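Local coordinates for extracellular ligand-binding receptor (Verminephrobacter eiseniae, PDB 4M88), which probably binds an amino acid or a similar small solute outside the cytoplasm and delivers it to an ABC transporter, at residues Asn25-Lys37 with Glu269-Met281. Sequence-based numbering, arbitrary orientation.
Sequences NQGIKAYLAQANK and EFQAAMKEAFPQM
Gln34 reaches across from helix 18-37 and gives its NE2 to the backbone carbonyl of Glu269, NE2 to O 3.0 Å, the N-H...O angle being 149°. That oxygen already accepts the helical bond from Ala273 N, and the two donors come at it from opposite faces of the carbonyl plane. With CG anti to the backbone N (chi1 -164°) and the chain extended beyond it, the Gln34 amide lies against the methyl of Ala273, NE2 to CB 3.5 Å, while its OE1 bonds to Tyr292 of helix 286-303. An alanine in place of Gln34 is likely to leave both Glu269 O and the Tyr292 hydroxyl without this partner and to open a gap beside the Ala273 methyl. Where the helices come nearest, Ala30 sets its CB among Ala273, Ala277 and the selenium of Met274, a selenomethionine whose SE lies 3.6 Å from Ala30 CB. The three alanine methyls let the axes pass at 8.5 Å, almost at right angles (92°). In this periplasmic binding protein of the leucine-binding family, helix 18-37 packs its other side on strands 4-11 and 45-52 of a parallel sheet, and helix 265-277 lies across its outer side. A water donates to both Ala30 O and Ala273 O. Beyond the helix end, Phe278 receives Gln26: CG of the glutamine sits over one ring face, 4.0 Å from the centroid, in a CH-pi contact displaced toward the rim, and Phe278 CE2 approaches Gln26 O at 3.2 Å. Farther along, the Gln26 amide meets the CE methyl of Met281, also a selenomethionine, with OE1 3.6 Å from CE, while OE1 accepts a hydrogen bond from Gln288. Lys37 and Glu276 add a long salt bridge, NZ to OE2 3.8 Å.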
loop_
_atom_site.group_PDB
_atom_site.type_symbol
_atom_site.label_atom_id
_atom_site.label_comp_id
_atom_site.label_asym_id
_atom_site.label_seq_id
_atom_site.Cartn_x
_atom_site.Cartn_y
_atom_site.Cartn_z
ATOM N N ASN A 25 -9.523 -2.009 6.604
ATOM C CA ASN A 25 -10.785 -2.659 6.939
ATOM C C ASN A 25 -11.975 -1.704 6.757
ATOM O O ASN A 25 -13.031 -2.098 6.260
ATOM C CB ASN A 25 -10.718 -3.187 8.374
ATOM C CG ASN A 25 -11.971 -3.939 8.793
ATOM O OD1 ASN A 25 -12.714 -3.486 9.662
ATOM N ND2 ASN A 25 -12.202 -5.100 8.188
ATOM N N GLN A 26 -11.806 -0.458 7.178
ATOM C CA GLN A 26 -12.851 0.556 7.014
ATOM C C GLN A 26 -13.209 0.771 5.550
ATOM O O GLN A 26 -14.391 0.884 5.189
ATOM C CB GLN A 26 -12.411 1.874 7.652
ATOM C CG GLN A 26 -12.513 1.849 9.175
ATOM C CD GLN A 26 -11.614 2.880 9.835
ATOM O OE1 GLN A 26 -10.942 3.653 9.158
ATOM N NE2 GLN A 26 -11.593 2.891 11.166
ATOM N N GLY A 27 -12.195 0.840 4.704
ATOM C CA GLY A 27 -12.421 1.051 3.282
ATOM C C GLY A 27 -13.114 -0.136 2.646
ATOM O O GLY A 27 -13.994 0.015 1.793
ATOM N N ILE A 28 -12.720 -1.334 3.060
ATOM C CA ILE A 28 -13.350 -2.537 2.527
ATOM C C ILE A 28 -14.825 -2.565 2.922
ATOM O O ILE A 28 -15.693 -2.794 2.076
ATOM C CB ILE A 28 -12.641 -3.807 3.041
ATOM C CG1 ILE A 28 -11.227 -3.907 2.459
ATOM C CG2 ILE A 28 -13.433 -5.059 2.689
ATOM C CD1 ILE A 28 -10.358 -4.962 3.182
ATOM N N LYS A 29 -15.117 -2.304 4.197
ATOM C CA LYS A 29 -16.498 -2.320 4.667
ATOM C C LYS A 29 -17.330 -1.246 3.999
ATOM O O LYS A 29 -18.508 -1.464 3.692
ATOM C CB LYS A 29 -16.547 -2.112 6.178
ATOM C CG LYS A 29 -16.045 -3.288 6.969
ATOM C CD LYS A 29 -16.029 -2.921 8.436
ATOM C CE LYS A 29 -15.880 -4.148 9.302
ATOM N NZ LYS A 29 -15.530 -3.796 10.700
ATOM N N ALA A 30 -16.723 -0.080 3.794
ATOM C CA ALA A 30 -17.392 1.024 3.118
ATOM C C ALA A 30 -17.826 0.596 1.718
ATOM O O ALA A 30 -18.965 0.848 1.325
ATOM C CB ALA A 30 -16.499 2.257 3.062
ATOM N N TYR A 31 -16.948 -0.065 0.971
ATOM C CA TYR A 31 -17.358 -0.542 -0.351
ATOM C C TYR A 31 -18.465 -1.595 -0.262
ATOM O O TYR A 31 -19.476 -1.509 -0.982
ATOM C CB TYR A 31 -16.202 -1.101 -1.180
ATOM C CG TYR A 31 -16.749 -1.726 -2.446
ATOM C CD1 TYR A 31 -17.242 -0.928 -3.472
ATOM C CD2 TYR A 31 -16.843 -3.110 -2.584
ATOM C CE1 TYR A 31 -17.789 -1.491 -4.622
ATOM C CE2 TYR A 31 -17.394 -3.681 -3.728
ATOM C CZ TYR A 31 -17.861 -2.866 -4.739
ATOM O OH TYR A 31 -18.392 -3.426 -5.885
ATOM N N LEU A 32 -18.267 -2.599 0.592
ATOM C CA LEU A 32 -19.247 -3.681 0.728
ATOM C C LEU A 32 -20.639 -3.177 1.085
ATOM O O LEU A 32 -21.637 -3.676 0.565
ATOM C CB LEU A 32 -18.776 -4.723 1.742
ATOM C CG LEU A 32 -17.493 -5.444 1.326
ATOM C CD1 LEU A 32 -17.209 -6.582 2.289
ATOM C CD2 LEU A 32 -17.566 -5.949 -0.108
ATOM N N ALA A 33 -20.721 -2.186 1.970
ATOM C CA ALA A 33 -22.006 -1.598 2.313
ATOM C C ALA A 33 -22.641 -0.896 1.113
ATOM O O ALA A 33 -23.857 -0.979 0.898
ATOM C CB ALA A 33 -21.859 -0.625 3.507
ATOM N N GLN A 34 -21.818 -0.193 0.344
ATOM C CA GLN A 34 -22.254 0.498 -0.858
ATOM C C GLN A 34 -22.727 -0.561 -1.857
ATOM O O GLN A 34 -23.811 -0.448 -2.441
ATOM C CB GLN A 34 -21.081 1.327 -1.413
ATOM C CG GLN A 34 -21.434 2.412 -2.430
ATOM C CD GLN A 34 -20.219 3.248 -2.880
ATOM O OE1 GLN A 34 -19.208 2.708 -3.332
ATOM N NE2 GLN A 34 -20.333 4.576 -2.771
ATOM N N ALA A 35 -21.929 -1.613 -2.021
ATOM C CA ALA A 35 -22.277 -2.704 -2.937
ATOM C C ALA A 35 -23.587 -3.378 -2.539
ATOM O O ALA A 35 -24.417 -3.684 -3.399
ATOM C CB ALA A 35 -21.151 -3.728 -3.003
ATOM N N ASN A 36 -23.780 -3.606 -1.242
ATOM C CA ASN A 36 -25.018 -4.241 -0.776
ATOM C C ASN A 36 -26.247 -3.347 -0.894
ATOM O O ASN A 36 -27.349 -3.833 -1.160
ATOM C CB ASN A 36 -24.867 -4.786 0.644
ATOM C CG ASN A 36 -23.959 -6.009 0.701
ATOM O OD1 ASN A 36 -23.829 -6.748 -0.280
ATOM N ND2 ASN A 36 -23.312 -6.214 1.839
ATOM N N LYS A 37 -26.059 -2.044 -0.699
ATOM C CA LYS A 37 -27.152 -1.091 -0.904
ATOM C C LYS A 37 -27.590 -1.100 -2.359
ATOM O O LYS A 37 -28.743 -0.797 -2.668
ATOM C CB LYS A 37 -26.722 0.325 -0.518
ATOM C CG LYS A 37 -26.704 0.601 0.973
ATOM C CD LYS A 37 -26.669 2.108 1.231
ATOM C CE LYS A 37 -26.573 2.430 2.719
ATOM N NZ LYS A 37 -27.019 3.827 3.033
ATOM N N GLU A 269 -17.145 8.738 -5.078
ATOM C CA GLU A 269 -17.812 7.491 -4.696
ATOM C C GLU A 269 -17.218 6.885 -3.418
ATOM O O GLU A 269 -17.945 6.372 -2.564
ATOM C CB GLU A 269 -17.759 6.488 -5.857
ATOM C CG GLU A 269 -18.596 6.949 -7.054
ATOM C CD GLU A 269 -18.347 6.158 -8.325
ATOM O OE1 GLU A 269 -17.259 5.557 -8.471
ATOM O OE2 GLU A 269 -19.251 6.155 -9.190
ATOM N N PHE A 270 -15.895 6.938 -3.300
ATOM C CA PHE A 270 -15.225 6.525 -2.083
ATOM C C PHE A 270 -15.688 7.404 -0.922
ATOM O O PHE A 270 -16.051 6.905 0.132
ATOM C CB PHE A 270 -13.708 6.629 -2.264
ATOM C CG PHE A 270 -12.939 6.670 -0.969
ATOM C CD1 PHE A 270 -12.844 5.538 -0.162
ATOM C CD2 PHE A 270 -12.288 7.836 -0.572
ATOM C CE1 PHE A 270 -12.128 5.573 1.037
ATOM C CE2 PHE A 270 -11.573 7.881 0.618
ATOM C CZ PHE A 270 -11.491 6.745 1.424
ATOM N N GLN A 271 -15.677 8.720 -1.114
ATOM C CA GLN A 271 -16.070 9.610 -0.030
ATOM C C GLN A 271 -17.522 9.382 0.363
ATOM O O GLN A 271 -17.850 9.383 1.548
ATOM C CB GLN A 271 -15.798 11.071 -0.391
ATOM C CG GLN A 271 -14.301 11.390 -0.404
ATOM C CD GLN A 271 -13.951 12.450 -1.432
ATOM O OE1 GLN A 271 -14.833 13.036 -2.054
ATOM N NE2 GLN A 271 -12.661 12.697 -1.618
ATOM N N ALA A 272 -18.385 9.152 -0.618
ATOM C CA ALA A 272 -19.787 8.868 -0.327
ATOM C C ALA A 272 -19.930 7.582 0.486
ATOM O O ALA A 272 -20.751 7.503 1.404
ATOM C CB ALA A 272 -20.590 8.782 -1.611
ATOM N N ALA A 273 -19.131 6.579 0.147
ATOM C CA ALA A 273 -19.173 5.303 0.855
ATOM C C ALA A 273 -18.706 5.485 2.295
ATOM O O ALA A 273 -19.283 4.915 3.220
ATOM C CB ALA A 273 -18.338 4.248 0.118
HETATM N N MSE A 274 -17.660 6.285 2.483
HETATM C CA MSE A 274 -17.156 6.565 3.827
HETATM C C MSE A 274 -18.146 7.353 4.697
HETATM O O MSE A 274 -18.277 7.059 5.890
HETATM C CB MSE A 274 -15.789 7.268 3.764
HETATM C CG MSE A 274 -14.669 6.412 3.176
HETATM SE SE MSE A 274 -14.268 4.851 4.315
HETATM C CE MSE A 274 -13.456 5.765 5.817
ATOM N N LYS A 275 -18.860 8.331 4.125
ATOM C CA LYS A 275 -19.821 9.109 4.927
ATOM C C LYS A 275 -20.925 8.201 5.438
ATOM O O LYS A 275 -21.388 8.336 6.572
ATOM C CB LYS A 275 -20.539 10.215 4.142
ATOM C CG LYS A 275 -19.798 10.919 3.052
ATOM C CD LYS A 275 -18.636 11.731 3.572
ATOM C CE LYS A 275 -17.939 12.474 2.434
ATOM N NZ LYS A 275 -16.584 12.935 2.832
ATOM N N GLU A 276 -21.380 7.309 4.566
ATOM C CA GLU A 276 -22.462 6.394 4.902
ATOM C C GLU A 276 -22.058 5.426 6.020
ATOM O O GLU A 276 -22.796 5.233 6.987
ATOM C CB GLU A 276 -22.901 5.618 3.656
ATOM C CG GLU A 276 -23.498 6.491 2.553
ATOM C CD GLU A 276 -23.922 5.695 1.318
ATOM O OE1 GLU A 276 -23.189 4.757 0.920
ATOM O OE2 GLU A 276 -24.992 6.011 0.746
ATOM N N ALA A 277 -20.874 4.835 5.882
ATOM C CA ALA A 277 -20.418 3.792 6.794
ATOM C C ALA A 277 -19.793 4.356 8.071
ATOM O O ALA A 277 -19.949 3.788 9.150
ATOM C CB ALA A 277 -19.425 2.870 6.074
ATOM N N PHE A 278 -19.073 5.467 7.941
ATOM C CA PHE A 278 -18.357 6.050 9.076
ATOM C C PHE A 278 -18.553 7.557 9.133
ATOM O O PHE A 278 -17.609 8.312 8.894
ATOM C CB PHE A 278 -16.865 5.714 8.983
ATOM C CG PHE A 278 -16.591 4.244 8.881
ATOM C CD1 PHE A 278 -16.623 3.440 10.016
ATOM C CD2 PHE A 278 -16.331 3.660 7.646
ATOM C CE1 PHE A 278 -16.390 2.082 9.928
ATOM C CE2 PHE A 278 -16.102 2.302 7.549
ATOM C CZ PHE A 278 -16.125 1.511 8.686
ATOM N N PRO A 279 -19.781 8.002 9.454
ATOM C CA PRO A 279 -20.132 9.426 9.376
ATOM C C PRO A 279 -19.336 10.347 10.304
ATOM O O PRO A 279 -19.246 11.539 10.010
ATOM C CB PRO A 279 -21.619 9.448 9.750
ATOM C CG PRO A 279 -21.863 8.178 10.482
ATOM C CD PRO A 279 -20.935 7.178 9.855
ATOM N N GLN A 280 -18.770 9.825 11.390
ATOM C CA GLN A 280 -17.999 10.677 12.296
ATOM C C GLN A 280 -16.693 11.131 11.671
ATOM O O GLN A 280 -16.094 12.116 12.104
ATOM C CB GLN A 280 -17.695 9.970 13.619
ATOM C CG GLN A 280 -18.904 9.396 14.330
ATOM C CD GLN A 280 -20.057 10.377 14.435
ATOM O OE1 GLN A 280 -19.861 11.584 14.599
ATOM N NE2 GLN A 280 -21.277 9.856 14.343
HETATM N N MSE A 281 -16.235 10.398 10.664
HETATM C CA MSE A 281 -14.923 10.665 10.101
HETATM C C MSE A 281 -14.894 11.950 9.285
HETATM O O MSE A 281 -15.746 12.171 8.425
HETATM C CB MSE A 281 -14.469 9.493 9.250
HETATM C CG MSE A 281 -13.147 8.941 9.693
HETATM SE SE MSE A 281 -12.868 7.231 8.868
HETATM C CE MSE A 281 -13.395 6.059 10.332
HETATM O O HOH W 1 -20.836 2.744 2.601
#